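Side-chain contacts in glycoside hydrolase family 31 (Trueperella pyogenes, PDB 5I0F), which probably hydrolyses cycloalternan, a cyclic glucan, by a retaining mechanism that passes through a covalent glycosyl-enzyme intermediate: residues Asp275-Asn278 and Gly279-Val283; Asn489-Tyr492 and Pro493-Tyr496; Ile548-Ala552 and Cys553-Tyr557. One frame throughout, in Å; residues are numbered along the deposited sequence.

Contact 1: residues Asp275-Asn278 and Gly279-Val283; sequences DVLN and GFLDV
Leu277 meets Phe280 and Leu281 along the buried side of one helix, and a single methyl, CD1, makes both contacts. It lies 4.3 Å from CG of Leu281 and, near the plane of the ring and at its edge, 4.5 Å from CD2 of Phe280. Leucine suits the place because its flexible, purely apolar chain lets one methyl lie against both neighbours. The aromatic ring swings away from residues 275-278: CG of Phe280 stands anti to the backbone N (chi1 -177°), which carries the ring off toward the adjoining sheet. The four bonds from residues 279-282 back to 275-278 follow the i+4 to i pattern of an alpha helix. Leu281 N gives a nearly linear bond of 2.9 Å to Leu277 O, while CG of Leu281 rests 3.3 Å from that same oxygen and helps to shield it. Gly279, whose N binds Asp275 O at 3.0 Å, suits a buried turn by adding no side chain.

The polar residues belong to another side of the helix. Asn278 O accepts from Asp282 N at 2.9 Å, and the two side chains share Arg286 as a partner: Asn278 OD1 takes a hydrogen bond from it and Asp282 OD1 a salt bridge. The amide ND2 of Asn278 bonds to the carbonyls of Thr274 and Thr646, so both ends of the amide are occupied and its rotation is fixed. Helix 273-284 packs its apolar side on strands 212-219, 225-230 and 263-271, where Phe280 stacks on Phe215 and meets His229 edge-to-face, while Leu277 also reaches Pro649.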
ATOM      1  N   ASP A 275       2.181 -12.907  22.335  1.00 26.50           N
ATOM      2  CA  ASP A 275       2.349 -11.824  23.328  1.00 26.90           C
ATOM      3  C   ASP A 275       2.883 -10.548  22.654  1.00 25.67           C
ATOM      4  O   ASP A 275       2.420  -9.438  22.922  1.00 24.76           O
ATOM      5  CB  ASP A 275       3.326 -12.215  24.459  1.00 28.42           C
ATOM      6  CG  ASP A 275       2.795 -13.318  25.389  1.00 30.20           C
ATOM      7  OD1 ASP A 275       1.569 -13.473  25.527  1.00 30.95           O
ATOM      8  OD2 ASP A 275       3.627 -14.032  25.995  1.00 30.77           O
ATOM      9  N   VAL A 276       3.870 -10.719  21.788  1.00 24.89           N
ATOM     10  CA  VAL A 276       4.517  -9.582  21.123  1.00 24.35           C
ATOM     11  C   VAL A 276       3.563  -8.863  20.181  1.00 23.88           C
ATOM     12  O   VAL A 276       3.408  -7.615  20.241  1.00 23.36           O
ATOM     13  CB  VAL A 276       5.786 -10.016  20.366  1.00 24.19           C
ATOM     14  CG1 VAL A 276       6.350  -8.873  19.522  1.00 23.83           C
ATOM     15  CG2 VAL A 276       6.826 -10.521  21.356  1.00 24.80           C
ATOM     16  N   LEU A 277       2.904  -9.631  19.320  1.00 23.60           N
ATOM     17  CA  LEU A 277       1.938  -9.034  18.404  1.00 23.25           C
ATOM     18  C   LEU A 277       0.816  -8.350  19.176  1.00 23.56           C
ATOM     19  O   LEU A 277       0.453  -7.215  18.832  1.00 23.65           O
ATOM     20  CB  LEU A 277       1.404 -10.035  17.375  1.00 23.46           C
ATOM     21  CG  LEU A 277       0.366  -9.530  16.361  1.00 23.15           C
ATOM     22  CD1 LEU A 277       0.896  -8.377  15.508  1.00 22.90           C
ATOM     23  CD2 LEU A 277      -0.059 -10.690  15.472  1.00 23.26           C
ATOM     24  N   ASN A 278       0.329  -8.957  20.259  1.00 23.98           N
ATOM     25  CA  ASN A 278      -0.667  -8.279  21.098  1.00 24.97           C
ATOM     26  C   ASN A 278      -0.197  -6.974  21.715  1.00 24.46           C
ATOM     27  O   ASN A 278      -0.977  -6.030  21.845  1.00 25.01           O
ATOM     28  CB  ASN A 278      -1.195  -9.186  22.203  1.00 26.69           C
ATOM     29  CG  ASN A 278      -2.359 -10.001  21.744  1.00 27.50           C
ATOM     30  OD1 ASN A 278      -3.462  -9.483  21.543  1.00 28.61           O
ATOM     31  ND2 ASN A 278      -2.131 -11.273  21.566  1.00 28.75           N
ATOM     32  N   GLY A 279       1.069  -6.923  22.098  1.00 23.93           N
ATOM     33  CA  GLY A 279       1.648  -5.682  22.591  1.00 24.02           C
ATOM     34  C   GLY A 279       1.520  -4.582  21.560  1.00 23.30           C
ATOM     35  O   GLY A 279       1.060  -3.468  21.864  1.00 23.27           O
ATOM     36  N   PHE A 280       1.927  -4.898  20.340  1.00 22.69           N
ATOM     37  CA  PHE A 280       1.821  -3.958  19.222  1.00 21.86           C
ATOM     38  C   PHE A 280       0.371  -3.539  18.942  1.00 21.80           C
ATOM     39  O   PHE A 280       0.066  -2.335  18.838  1.00 21.29           O
ATOM     40  CB  PHE A 280       2.501  -4.541  17.989  1.00 21.22           C
ATOM     41  CG  PHE A 280       2.499  -3.607  16.789  1.00 20.40           C
ATOM     42  CD1 PHE A 280       2.919  -2.280  16.905  1.00 20.17           C
ATOM     43  CD2 PHE A 280       2.075  -4.061  15.544  1.00 20.31           C
ATOM     44  CE1 PHE A 280       2.902  -1.424  15.803  1.00 19.85           C
ATOM     45  CE2 PHE A 280       2.077  -3.216  14.434  1.00 19.54           C
ATOM     46  CZ  PHE A 280       2.491  -1.892  14.569  1.00 19.69           C
ATOM     47  N   LEU A 281      -0.534  -4.506  18.921  1.00 21.92           N
ATOM     48  CA  LEU A 281      -1.958  -4.206  18.718  1.00 23.12           C
ATOM     49  C   LEU A 281      -2.573  -3.293  19.794  1.00 23.80           C
ATOM     50  O   LEU A 281      -3.431  -2.446  19.473  1.00 22.92           O
ATOM     51  CB  LEU A 281      -2.775  -5.503  18.610  1.00 24.11           C
ATOM     52  CG  LEU A 281      -2.442  -6.375  17.401  1.00 24.30           C
ATOM     53  CD1 LEU A 281      -3.401  -7.559  17.358  1.00 24.87           C
ATOM     54  CD2 LEU A 281      -2.488  -5.605  16.100  1.00 24.55           C
ATOM     55  N   ASP A 282      -2.146  -3.456  21.046  1.00 24.15           N
ATOM     56  CA  ASP A 282      -2.547  -2.553  22.108  1.00 25.94           C
ATOM     57  C   ASP A 282      -2.185  -1.086  21.811  1.00 25.53           C
ATOM     58  O   ASP A 282      -2.928  -0.197  22.197  1.00 26.01           O
ATOM     59  CB  ASP A 282      -1.946  -2.961  23.464  1.00 27.74           C
ATOM     60  CG  ASP A 282      -2.629  -4.172  24.077  1.00 29.23           C
ATOM     61  OD1 ASP A 282      -3.798  -4.464  23.722  1.00 30.72           O
ATOM     62  OD2 ASP A 282      -1.986  -4.819  24.929  1.00 30.53           O
ATOM     63  N   VAL A 283      -1.070  -0.857  21.126  1.00 24.19           N
ATOM     64  CA  VAL A 283      -0.627   0.482  20.756  1.00 24.72           C
ATOM     65  C   VAL A 283      -1.240   0.947  19.418  1.00 24.24           C
ATOM     66  O   VAL A 283      -1.712   2.092  19.295  1.00 24.03           O
ATOM     67  CB  VAL A 283       0.918   0.511  20.719  1.00 25.63           C
ATOM     68  CG1 VAL A 283       1.458   1.777  20.071  1.00 26.20           C
ATOM     69  CG2 VAL A 283       1.461   0.371  22.133  1.00 26.55           C
TER

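Contact 2: residues Asn489-Tyr492 and Pro493-Tyr496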
ATOM      1  N   ASN A 489       1.979  12.467   5.899  1.00 19.89           N
ATOM      2  CA  ASN A 489       1.898  11.768   4.606  1.00 19.17           C
ATOM      3  C   ASN A 489       1.776  10.232   4.764  1.00 19.08           C
ATOM      4  O   ASN A 489       0.965   9.629   4.059  1.00 19.08           O
ATOM      5  CB  ASN A 489       3.046  12.153   3.684  1.00 19.36           C
ATOM      6  CG  ASN A 489       3.050  13.649   3.334  1.00 19.98           C
ATOM      7  OD1 ASN A 489       2.098  14.382   3.622  1.00 20.95           O
ATOM      8  ND2 ASN A 489       4.131  14.104   2.754  1.00 20.58           N
ATOM      9  N   ASN A 490       2.547   9.615   5.666  1.00 18.91           N
ATOM     10  CA  ASN A 490       2.389   8.172   5.948  1.00 19.32           C
ATOM     11  C   ASN A 490       1.085   7.856   6.686  1.00 19.50           C
ATOM     12  O   ASN A 490       0.516   6.767   6.547  1.00 18.79           O
ATOM     13  CB  ASN A 490       3.546   7.627   6.781  1.00 19.84           C
ATOM     14  CG  ASN A 490       4.840   7.464   5.991  1.00 20.54           C
ATOM     15  OD1 ASN A 490       4.841   7.178   4.789  1.00 20.33           O
ATOM     16  ND2 ASN A 490       5.972   7.628   6.691  1.00 21.17           N
ATOM     17  N   LEU A 491       0.660   8.790   7.523  1.00 19.37           N
ATOM     18  CA  LEU A 491      -0.590   8.667   8.244  1.00 20.30           C
ATOM     19  C   LEU A 491      -1.822   8.752   7.348  1.00 19.53           C
ATOM     20  O   LEU A 491      -2.876   8.197   7.688  1.00 19.65           O
ATOM     21  CB  LEU A 491      -0.662   9.740   9.337  1.00 21.43           C
ATOM     22  CG  LEU A 491      -1.852   9.702  10.298  1.00 22.60           C
ATOM     23  CD1 LEU A 491      -1.971   8.375  11.029  1.00 22.87           C
ATOM     24  CD2 LEU A 491      -1.739  10.843  11.301  1.00 23.87           C
ATOM     25  N   TYR A 492      -1.705   9.436   6.211  1.00 19.38           N
ATOM     26  CA  TYR A 492      -2.852   9.718   5.333  1.00 18.76           C
ATOM     27  C   TYR A 492      -3.791   8.514   5.098  1.00 18.62           C
ATOM     28  O   TYR A 492      -5.010   8.643   5.255  1.00 17.70           O
ATOM     29  CB  TYR A 492      -2.396  10.286   3.977  1.00 18.59           C
ATOM     30  CG  TYR A 492      -3.545  10.903   3.240  1.00 18.62           C
ATOM     31  CD1 TYR A 492      -4.412  10.134   2.483  1.00 18.23           C
ATOM     32  CD2 TYR A 492      -3.818  12.265   3.364  1.00 18.95           C
ATOM     33  CE1 TYR A 492      -5.528  10.689   1.864  1.00 18.16           C
ATOM     34  CE2 TYR A 492      -4.912  12.834   2.737  1.00 18.96           C
ATOM     35  CZ  TYR A 492      -5.763  12.052   1.981  1.00 18.69           C
ATOM     36  OH  TYR A 492      -6.844  12.643   1.351  1.00 18.79           O
ATOM     37  N   PRO A 493      -3.233   7.363   4.675  1.00 18.51           N
ATOM     38  CA  PRO A 493      -4.145   6.257   4.376  1.00 18.40           C
ATOM     39  C   PRO A 493      -4.926   5.717   5.570  1.00 18.60           C
ATOM     40  O   PRO A 493      -6.046   5.195   5.379  1.00 18.31           O
ATOM     41  CB  PRO A 493      -3.219   5.195   3.754  1.00 18.41           C
ATOM     42  CG  PRO A 493      -1.862   5.533   4.222  1.00 18.58           C
ATOM     43  CD  PRO A 493      -1.852   7.039   4.259  1.00 18.74           C
ATOM     44  N   VAL A 494      -4.388   5.889   6.777  1.00 18.59           N
ATOM     45  CA  VAL A 494      -5.101   5.514   7.998  1.00 19.09           C
ATOM     46  C   VAL A 494      -6.336   6.412   8.171  1.00 19.27           C
ATOM     47  O   VAL A 494      -7.439   5.925   8.399  1.00 18.57           O
ATOM     48  CB  VAL A 494      -4.189   5.585   9.234  1.00 19.73           C
ATOM     49  CG1 VAL A 494      -4.909   5.081  10.473  1.00 20.48           C
ATOM     50  CG2 VAL A 494      -2.923   4.761   8.997  1.00 19.97           C
ATOM     51  N   ASN A 495      -6.132   7.724   8.050  1.00 19.10           N
ATOM     52  CA  ASN A 495      -7.222   8.695   8.147  1.00 19.65           C
ATOM     53  C   ASN A 495      -8.280   8.516   7.040  1.00 19.36           C
ATOM     54  O   ASN A 495      -9.491   8.683   7.272  1.00 19.66           O
ATOM     55  CB  ASN A 495      -6.626  10.109   8.127  1.00 20.00           C
ATOM     56  CG  ASN A 495      -6.029  10.513   9.466  1.00 20.66           C
ATOM     57  OD1 ASN A 495      -6.525  10.116  10.503  1.00 20.84           O
ATOM     58  ND2 ASN A 495      -4.987  11.335   9.447  1.00 21.15           N
ATOM     59  N   TYR A 496      -7.818   8.156   5.846  1.00 18.84           N
ATOM     60  CA  TYR A 496      -8.693   7.906   4.693  1.00 18.52           C
ATOM     61  C   TYR A 496      -9.649   6.728   4.932  1.00 18.27           C
ATOM     62  O   TYR A 496     -10.877   6.861   4.783  1.00 17.38           O
ATOM     63  CB  TYR A 496      -7.798   7.676   3.482  1.00 18.30           C
ATOM     64  CG  TYR A 496      -8.417   7.252   2.174  1.00 18.04           C
ATOM     65  CD1 TYR A 496      -9.643   7.741   1.726  1.00 18.06           C
ATOM     66  CD2 TYR A 496      -7.740   6.348   1.356  1.00 18.15           C
ATOM     67  CE1 TYR A 496     -10.162   7.344   0.483  1.00 17.84           C
ATOM     68  CE2 TYR A 496      -8.238   5.953   0.133  1.00 17.62           C
ATOM     69  CZ  TYR A 496      -9.461   6.449  -0.304  1.00 17.96           C
ATOM     70  OH  TYR A 496      -9.945   6.041  -1.538  1.00 17.63           O
TER
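Tyr492 lays its ring obliquely beside the next turn of the helix, where CE1 comes within 4.1 Å of CB of Tyr496. The tyrosine pair is spaced i to i+4, but the rings do not stack: beyond its CB the ring of Tyr496 leads away from residues 489-492. Each phenol is then held at its far end by a main-chain carbonyl, Tyr492 OH by Pro437 O and Tyr496 OH by Asp467 O. Tyrosine suits both places, since its ring fills a buried position while its hydroxyl finds a polar partner some distance from the helix.

Leu491 packs along a different side of the same turn. With CG anti to the backbone N (chi1 -175°), it leans over the following residues, CD1 lying 4.0 Å from CB of Val494 and CG 3.6 Å from ND2 of Asn495. The amide thus rests against hydrocarbon, a van der Waals contact.

At Pro493 the nitrogen has no hydrogen to give, and the ring carbon CD lies 3.8 Å from Asn489 O, the acceptor that a helical N-H at this position would use, and 3.3 Å from Asn490 O. Val494 N makes no bond to Asn490 O either; it bends instead to Leu491 O (2.9 Å, 129°, weak), which also takes a weak bond from Asn495 N at 3.3 Å. The proline probably causes this. Regular geometry returns with Tyr496 N, which bonds to Tyr492 O at 2.9 Å. Upstream, the amide of Asn490, gripped at both ends by Val196 N and Thr233 O, ties the helix to parts of the chain that precede the barrel strands. The arrangement is a proline kink inside helix 485-506, which lies between strands 463-466 and 513-515 of the family 31 TIM barrel.

Contact 3: residues Ile548-Ala552 and Cys553-Tyr557; sequences ITAGA and CGILY
A Schellman motif ends helix 537-551, and Ala550 and Ile555 bracket it. Ile555 N reaches back to Ala550 O at 3.0 Å, and Gly554 N to Gly551 O at 3.0 Å. Ala550 O takes a second bond from Cys553 N at 3.1 Å; its two donors approach from opposite faces of the carbonyl plane, Cys553 N farther out of it (61°) than Ile555 N (40°), so a buried oxygen at the helix end is doubly satisfied. Gly554 occupies the C-prime position with positive phi. There a CB would collide with the carbonyl oxygen of Cys553, so these backbone angles call for glycine.

The motif also brings apolar side chains together, as CB of Ile555 settles 3.9 Å from CB of Ala550. The small alanine lets the branched isoleucine close over the turn, and CB of Ile555 lies 3.4 Å from Ala550 O. On the same return path Gly551 CA offers a C-H contact to Ile555 O at 3.5 Å. SG of Cys553, set beside its own backbone N (chi1 -57°), lies 3.6 Å from Thr549 O. Beyond the turn the chain runs toward barrel strand 558-561, with Ile555 against Met213 and Tyr528, and Leu556 against helix 617-646.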
ATOM      1  N   ILE A 548       0.862 -13.216   4.542  1.00 17.62           N
ATOM      2  CA  ILE A 548       1.439 -13.721   5.780  1.00 17.86           C
ATOM      3  C   ILE A 548       2.098 -12.595   6.578  1.00 17.88           C
ATOM      4  O   ILE A 548       1.874 -12.483   7.797  1.00 18.18           O
ATOM      5  CB  ILE A 548       2.441 -14.863   5.504  1.00 18.41           C
ATOM      6  CG1 ILE A 548       1.715 -16.014   4.812  1.00 18.88           C
ATOM      7  CG2 ILE A 548       3.108 -15.337   6.799  1.00 18.67           C
ATOM      8  CD1 ILE A 548       2.640 -17.071   4.255  1.00 19.78           C
ATOM      9  N   THR A 549       2.879 -11.747   5.894  1.00 17.60           N
ATOM     10  CA  THR A 549       3.561 -10.657   6.555  1.00 17.49           C
ATOM     11  C   THR A 549       2.561  -9.598   7.030  1.00 17.97           C
ATOM     12  O   THR A 549       2.704  -9.090   8.146  1.00 18.20           O
ATOM     13  CB  THR A 549       4.665 -10.021   5.693  1.00 17.47           C
ATOM     14  OG1 THR A 549       4.160  -9.580   4.434  1.00 17.24           O
ATOM     15  CG2 THR A 549       5.788 -11.006   5.458  1.00 17.71           C
ATOM     16  N   ALA A 550       1.535  -9.311   6.221  1.00 17.64           N
ATOM     17  CA  ALA A 550       0.504  -8.353   6.642  1.00 17.99           C
ATOM     18  C   ALA A 550      -0.203  -8.897   7.904  1.00 17.99           C
ATOM     19  O   ALA A 550      -0.404  -8.162   8.877  1.00 18.06           O
ATOM     20  CB  ALA A 550      -0.488  -8.099   5.522  1.00 18.21           C
ATOM     21  N   GLY A 551      -0.531 -10.188   7.891  1.00 17.85           N
ATOM     22  CA  GLY A 551      -1.121 -10.862   9.061  1.00 18.53           C
ATOM     23  C   GLY A 551      -0.283 -10.737  10.326  1.00 19.01           C
ATOM     24  O   GLY A 551      -0.805 -10.436  11.427  1.00 19.60           O
ATOM     25  N   ALA A 552       1.027 -10.883  10.151  1.00 19.09           N
ATOM     26  CA  ALA A 552       1.989 -10.799  11.245  1.00 19.86           C
ATOM     27  C   ALA A 552       2.170  -9.379  11.826  1.00 20.43           C
ATOM     28  O   ALA A 552       2.866  -9.227  12.840  1.00 21.82           O
ATOM     29  CB  ALA A 552       3.336 -11.384  10.803  1.00 19.90           C
ATOM     30  N   CYS A 553       1.551  -8.367  11.211  1.00 20.15           N
ATOM     31  CA  CYS A 553       1.489  -7.015  11.768  1.00 20.86           C
ATOM     32  C   CYS A 553       0.070  -6.584  12.119  1.00 20.35           C
ATOM     33  O   CYS A 553      -0.176  -5.411  12.415  1.00 19.85           O
ATOM     34  CB  CYS A 553       2.132  -6.043  10.777  1.00 22.06           C
ATOM     35  SG  CYS A 553       3.834  -6.533  10.422  1.00 24.92           S
ATOM     36  N   GLY A 554      -0.855  -7.537  12.131  1.00 20.14           N
ATOM     37  CA  GLY A 554      -2.213  -7.295  12.566  1.00 20.47           C
ATOM     38  C   GLY A 554      -3.203  -6.878  11.504  1.00 20.55           C
ATOM     39  O   GLY A 554      -4.283  -6.421  11.847  1.00 21.69           O
ATOM     40  N   ILE A 555      -2.856  -7.036  10.222  1.00 20.45           N
ATOM     41  CA  ILE A 555      -3.791  -6.812   9.122  1.00 20.23           C
ATOM     42  C   ILE A 555      -4.483  -8.149   8.908  1.00 20.87           C
ATOM     43  O   ILE A 555      -3.938  -9.044   8.243  1.00 21.41           O
ATOM     44  CB  ILE A 555      -3.079  -6.352   7.836  1.00 20.44           C
ATOM     45  CG1 ILE A 555      -2.353  -5.019   8.043  1.00 20.09           C
ATOM     46  CG2 ILE A 555      -4.065  -6.232   6.673  1.00 20.08           C
ATOM     47  CD1 ILE A 555      -3.248  -3.840   8.367  1.00 20.61           C
ATOM     48  N   LEU A 556      -5.673  -8.283   9.484  1.00 21.10           N
ATOM     49  CA  LEU A 556      -6.388  -9.560   9.569  1.00 21.76           C
ATOM     50  C   LEU A 556      -7.156  -9.912   8.297  1.00 20.96           C
ATOM     51  O   LEU A 556      -7.094 -11.052   7.828  1.00 21.30           O
ATOM     52  CB  LEU A 556      -7.358  -9.513  10.760  1.00 22.96           C
ATOM     53  CG  LEU A 556      -8.178 -10.743  11.154  1.00 24.40           C
ATOM     54  CD1 LEU A 556      -7.244 -11.845  11.560  1.00 24.90           C
ATOM     55  CD2 LEU A 556      -9.109 -10.443  12.325  1.00 25.26           C
ATOM     56  N   TYR A 557      -7.910  -8.951   7.769  1.00 19.47           N
ATOM     57  CA  TYR A 557      -8.839  -9.183   6.673  1.00 18.85           C
ATOM     58  C   TYR A 557      -8.167  -8.821   5.341  1.00 18.07           C
ATOM     59  O   TYR A 557      -8.426  -7.762   4.750  1.00 19.57           O
ATOM     60  CB  TYR A 557     -10.115  -8.356   6.891  1.00 18.54           C
ATOM     61  CG  TYR A 557     -10.828  -8.554   8.210  1.00 18.95           C
ATOM     62  CD1 TYR A 557     -11.583  -9.693   8.440  1.00 19.70           C
ATOM     63  CD2 TYR A 557     -10.784  -7.586   9.211  1.00 19.60           C
ATOM     64  CE1 TYR A 557     -12.252  -9.892   9.649  1.00 20.16           C
ATOM     65  CE2 TYR A 557     -11.441  -7.767  10.419  1.00 19.80           C
ATOM     66  CZ  TYR A 557     -12.196  -8.903  10.618  1.00 20.21           C
ATOM     67  OH  TYR A 557     -12.871  -9.121  11.786  1.00 20.93           O
TER

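In the fold
Contacts 1 and 3 meet directly, although more than 260 residues separate them along the chain; their centres lie about 13 Å apart. Leu277 CD1 packs 3.4 Å from Ala552 O, and Phe280 CE2 3.7 Å from Cys553 O, so helix 273-284 lies against the Schellman turn that leads into the barrel. Strand 212-219 touches both, through Met213 and Phe215 among others. Contact 2 stands apart, its centre about 21 Å from that of contact 1 and 18 Å from that of contact 3. The bound glycan is close to it: the side chain of Tyr496 is about 9 Å from a glucose unit, and that of Asn490 about 10 Å from a calcium ion.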